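Eps1p (Saccharomyces cerevisiae, PDB 4TW5) is a yeast protein of the thioredoxin superfamily, built here from a thioredoxin domain and a second, probably thioredoxin-like one, each a mixed beta sheet flanked by helices. Local coordinates at residues 112-122 / 189-197. Numbering follows the deposited sequence.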
loop_
_atom_site.group_PDB
_atom_site.type_symbol
_atom_site.label_atom_id
_atom_site.label_comp_id
_atom_site.label_asym_id
_atom_site.label_seq_id
_atom_site.Cartn_x
_atom_site.Cartn_y
_atom_site.Cartn_z
ATOM N N ALA A 112 -12.517 36.085 21.171
ATOM C CA ALA A 112 -11.939 34.839 20.668
ATOM C C ALA A 112 -10.473 35.052 20.319
ATOM O O ALA A 112 -9.624 34.238 20.644
ATOM C CB ALA A 112 -12.729 34.322 19.456
ATOM N N PHE A 113 -10.200 36.171 19.666
ATOM C CA PHE A 113 -8.858 36.581 19.313
ATOM C C PHE A 113 -7.952 36.767 20.512
ATOM O O PHE A 113 -6.788 36.387 20.463
ATOM C CB PHE A 113 -8.897 37.868 18.494
ATOM C CG PHE A 113 -7.546 38.428 18.177
ATOM C CD1 PHE A 113 -6.674 37.751 17.354
ATOM C CD2 PHE A 113 -7.160 39.650 18.695
ATOM C CE1 PHE A 113 -5.427 38.284 17.064
ATOM C CE2 PHE A 113 -5.928 40.191 18.407
ATOM C CZ PHE A 113 -5.056 39.510 17.590
ATOM N N ALA A 114 -8.441 37.391 21.576
ATOM C CA ALA A 114 -7.590 37.498 22.745
ATOM C C ALA A 114 -7.318 36.091 23.322
ATOM O O ALA A 114 -6.155 35.732 23.582
ATOM C CB ALA A 114 -8.198 38.428 23.788
ATOM N N ARG A 115 -8.356 35.270 23.458
ATOM C CA ARG A 115 -8.155 33.907 23.957
ATOM C C ARG A 115 -7.215 33.090 23.055
ATOM O O ARG A 115 -6.375 32.353 23.535
ATOM C CB ARG A 115 -9.482 33.168 24.102
ATOM C CG ARG A 115 -10.373 33.709 25.195
ATOM C CD ARG A 115 -11.707 33.052 25.137
ATOM N NE ARG A 115 -12.574 33.452 26.229
ATOM C CZ ARG A 115 -13.885 33.244 26.243
ATOM N NH1 ARG A 115 -14.461 32.635 25.216
ATOM N NH2 ARG A 115 -14.613 33.632 27.286
ATOM N N ARG A 116 -7.363 33.242 21.749
ATOM C CA ARG A 116 -6.512 32.538 20.791
ATOM C C ARG A 116 -5.029 32.901 21.022
ATOM O O ARG A 116 -4.175 32.035 21.138
ATOM C CB ARG A 116 -6.974 32.876 19.364
ATOM C CG ARG A 116 -6.651 31.834 18.322
ATOM C CD ARG A 116 -7.232 32.194 16.946
ATOM N NE ARG A 116 -8.668 32.364 17.031
ATOM C CZ ARG A 116 -9.299 33.503 16.790
ATOM N NH1 ARG A 116 -8.622 34.568 16.405
ATOM N NH2 ARG A 116 -10.611 33.569 16.929
ATOM N N GLU A 117 -4.761 34.193 21.155
ATOM C CA GLU A 117 -3.422 34.705 21.308
ATOM C C GLU A 117 -2.766 34.405 22.641
ATOM O O GLU A 117 -1.542 34.415 22.735
ATOM C CB GLU A 117 -3.423 36.217 21.071
ATOM C CG GLU A 117 -3.749 36.557 19.610
ATOM C CD GLU A 117 -2.872 35.812 18.597
ATOM O OE1 GLU A 117 -1.648 35.635 18.835
ATOM O OE2 GLU A 117 -3.425 35.378 17.564
ATOM N N SER A 118 -3.558 34.184 23.680
ATOM C CA SER A 118 -2.994 33.835 24.973
ATOM C C SER A 118 -2.387 32.432 24.932
ATOM O O SER A 118 -1.536 32.096 25.744
ATOM C CB SER A 118 -4.044 33.917 26.084
ATOM O OG SER A 118 -4.738 32.700 26.182
ATOM N N MET A 119 -2.801 31.619 23.971
ATOM C CA MET A 119 -2.296 30.253 23.915
ATOM C C MET A 119 -1.134 30.086 22.956
ATOM O O MET A 119 -0.664 28.981 22.730
ATOM C CB MET A 119 -3.411 29.294 23.545
ATOM C CG MET A 119 -4.066 28.709 24.770
ATOM S SD MET A 119 -5.613 28.087 24.252
ATOM C CE MET A 119 -5.750 26.505 25.060
ATOM N N ASP A 120 -0.688 31.186 22.372
ATOM C CA ASP A 120 0.557 31.204 21.634
ATOM C C ASP A 120 1.712 31.474 22.611
ATOM O O ASP A 120 1.886 32.603 23.064
ATOM C CB ASP A 120 0.467 32.255 20.527
ATOM C CG ASP A 120 1.613 32.186 19.537
ATOM O OD1 ASP A 120 2.746 31.729 19.884
ATOM O OD2 ASP A 120 1.356 32.602 18.387
ATOM N N PRO A 121 2.544 30.448 22.881
ATOM C CA PRO A 121 3.596 30.537 23.899
ATOM C C PRO A 121 4.618 31.587 23.553
ATOM O O PRO A 121 5.278 32.077 24.457
ATOM C CB PRO A 121 4.233 29.146 23.892
ATOM C CG PRO A 121 3.303 28.283 23.125
ATOM C CD PRO A 121 2.618 29.177 22.148
ATOM N N ASN A 122 4.762 31.909 22.269
ATOM C CA ASN A 122 5.770 32.878 21.842
ATOM C C ASN A 122 5.399 34.316 22.216
ATOM O O ASN A 122 6.267 35.183 22.267
ATOM C CB ASN A 122 5.964 32.813 20.315
ATOM C CG ASN A 122 6.311 31.405 19.809
ATOM O OD1 ASN A 122 7.421 30.908 20.035
ATOM N ND2 ASN A 122 5.352 30.758 19.121
ATOM N N ILE A 189 0.508 24.141 19.128
ATOM C CA ILE A 189 0.016 25.497 19.316
ATOM C C ILE A 189 -1.313 25.677 18.532
ATOM O O ILE A 189 -2.318 26.123 19.092
ATOM C CB ILE A 189 1.092 26.535 18.868
ATOM C CG1 ILE A 189 2.347 26.406 19.726
ATOM C CG2 ILE A 189 0.582 27.950 18.964
ATOM C CD1 ILE A 189 3.556 27.169 19.188
ATOM N N ILE A 190 -1.324 25.234 17.279
ATOM C CA ILE A 190 -2.523 25.198 16.452
ATOM C C ILE A 190 -3.662 24.463 17.115
ATOM O O ILE A 190 -4.822 24.899 17.000
ATOM C CB ILE A 190 -2.235 24.554 15.104
ATOM C CG1 ILE A 190 -1.272 25.436 14.321
ATOM C CG2 ILE A 190 -3.501 24.290 14.324
ATOM C CD1 ILE A 190 -0.636 24.745 13.153
ATOM N N SER A 191 -3.381 23.335 17.764
ATOM C CA SER A 191 -4.469 22.569 18.362
ATOM C C SER A 191 -5.120 23.350 19.508
ATOM O O SER A 191 -6.334 23.344 19.657
ATOM C CB SER A 191 -3.995 21.218 18.864
ATOM O OG SER A 191 -3.288 21.346 20.079
ATOM N N ARG A 192 -4.309 24.048 20.292
ATOM C CA ARG A 192 -4.847 24.764 21.431
ATOM C C ARG A 192 -5.575 26.033 20.980
ATOM O O ARG A 192 -6.596 26.359 21.521
ATOM C CB ARG A 192 -3.739 25.092 22.425
ATOM C CG ARG A 192 -3.337 23.881 23.280
ATOM C CD ARG A 192 -2.073 24.114 24.136
ATOM N NE ARG A 192 -2.075 25.276 25.037
ATOM C CZ ARG A 192 -2.772 25.367 26.167
ATOM N NH1 ARG A 192 -3.542 24.369 26.560
ATOM N NH2 ARG A 192 -2.674 26.450 26.920
ATOM N N GLN A 193 -5.062 26.731 19.984
ATOM C CA GLN A 193 -5.730 27.932 19.508
ATOM C C GLN A 193 -7.092 27.603 18.876
ATOM O O GLN A 193 -8.076 28.291 19.128
ATOM C CB GLN A 193 -4.824 28.675 18.518
ATOM C CG GLN A 193 -3.607 29.329 19.184
ATOM C CD GLN A 193 -2.794 30.159 18.207
ATOM O OE1 GLN A 193 -2.451 29.690 17.133
ATOM N NE2 GLN A 193 -2.485 31.392 18.574
ATOM N N LEU A 194 -7.161 26.507 18.122
ATOM C CA LEU A 194 -8.398 26.116 17.466
ATOM C C LEU A 194 -9.409 25.589 18.462
ATOM O O LEU A 194 -10.613 25.564 18.180
ATOM C CB LEU A 194 -8.151 25.070 16.381
ATOM C CG LEU A 194 -7.570 25.676 15.104
ATOM C CD1 LEU A 194 -7.347 24.606 14.029
ATOM C CD2 LEU A 194 -8.443 26.813 14.586
ATOM N N ALA A 195 -8.930 25.126 19.605
ATOM C CA ALA A 195 -9.834 24.642 20.630
ATOM C C ALA A 195 -10.762 25.757 21.184
ATOM O O ALA A 195 -11.884 25.477 21.578
ATOM C CB ALA A 195 -9.043 24.002 21.758
ATOM N N VAL A 196 -10.291 27.004 21.193
ATOM C CA VAL A 196 -11.094 28.161 21.617
ATOM C C VAL A 196 -12.279 28.323 20.689
ATOM O O VAL A 196 -13.382 28.680 21.111
ATOM C CB VAL A 196 -10.264 29.477 21.629
ATOM C CG1 VAL A 196 -11.167 30.722 21.691
ATOM C CG2 VAL A 196 -9.278 29.472 22.775
ATOM N N ASP A 197 -12.056 28.049 19.410
ATOM C CA ASP A 197 -13.128 28.183 18.437
ATOM C C ASP A 197 -13.892 26.900 18.276
ATOM O O ASP A 197 -14.700 26.765 17.366
ATOM C CB ASP A 197 -12.569 28.625 17.102
ATOM C CG ASP A 197 -12.095 30.052 17.142
ATOM O OD1 ASP A 197 -12.886 30.917 17.600
ATOM O OD2 ASP A 197 -10.931 30.295 16.753
HETATM O O HOH W 1 -0.887 33.189 17.526
HETATM O O HOH W 2 -0.376 27.146 25.508
#
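R116 O, a backbone oxygen near the end of helix 107-118, accepts from two donors on opposite faces of its carbonyl plane: M119 N, three residues on in the same chain, and, across the contact, Q193 NE2. The latter bond is 3.1 Å long with an N-H...O angle of 156°, and its donor stands above the carbonyl plane although the oxygen lies near the amide plane of Q193. The contact joins a thioredoxin domain to a second, probably thioredoxin-like one: helix 107-118 packs on the four-stranded sheet, helix 180-196 belongs to the five-stranded one, and their segments run nearly antiparallel (157°) with axes 8.4 Å apart. The Q193 amide is held at both ends, since OE1 bonds to S258 outside the segments. R116 CG lies 3.7 Å from Q193 CB, the two side chains crossing at about a right angle. With CG anti to the backbone N and a bend at chi3 (-58°), the R116 chain turns its guanidinium edge to D197, forming a salt bridge of 3.1 Å from NE to OD2 on the syn lone pair; the groups are nearly coplanar, and NH2 adds a weak bond to the same oxygen. V196 packs against R115 CB, while P121 CD lies 3.7 Å from I189 CG1. M119 reaches across R192, its CE methyl centred 3.3 Å above the guanidinium plane.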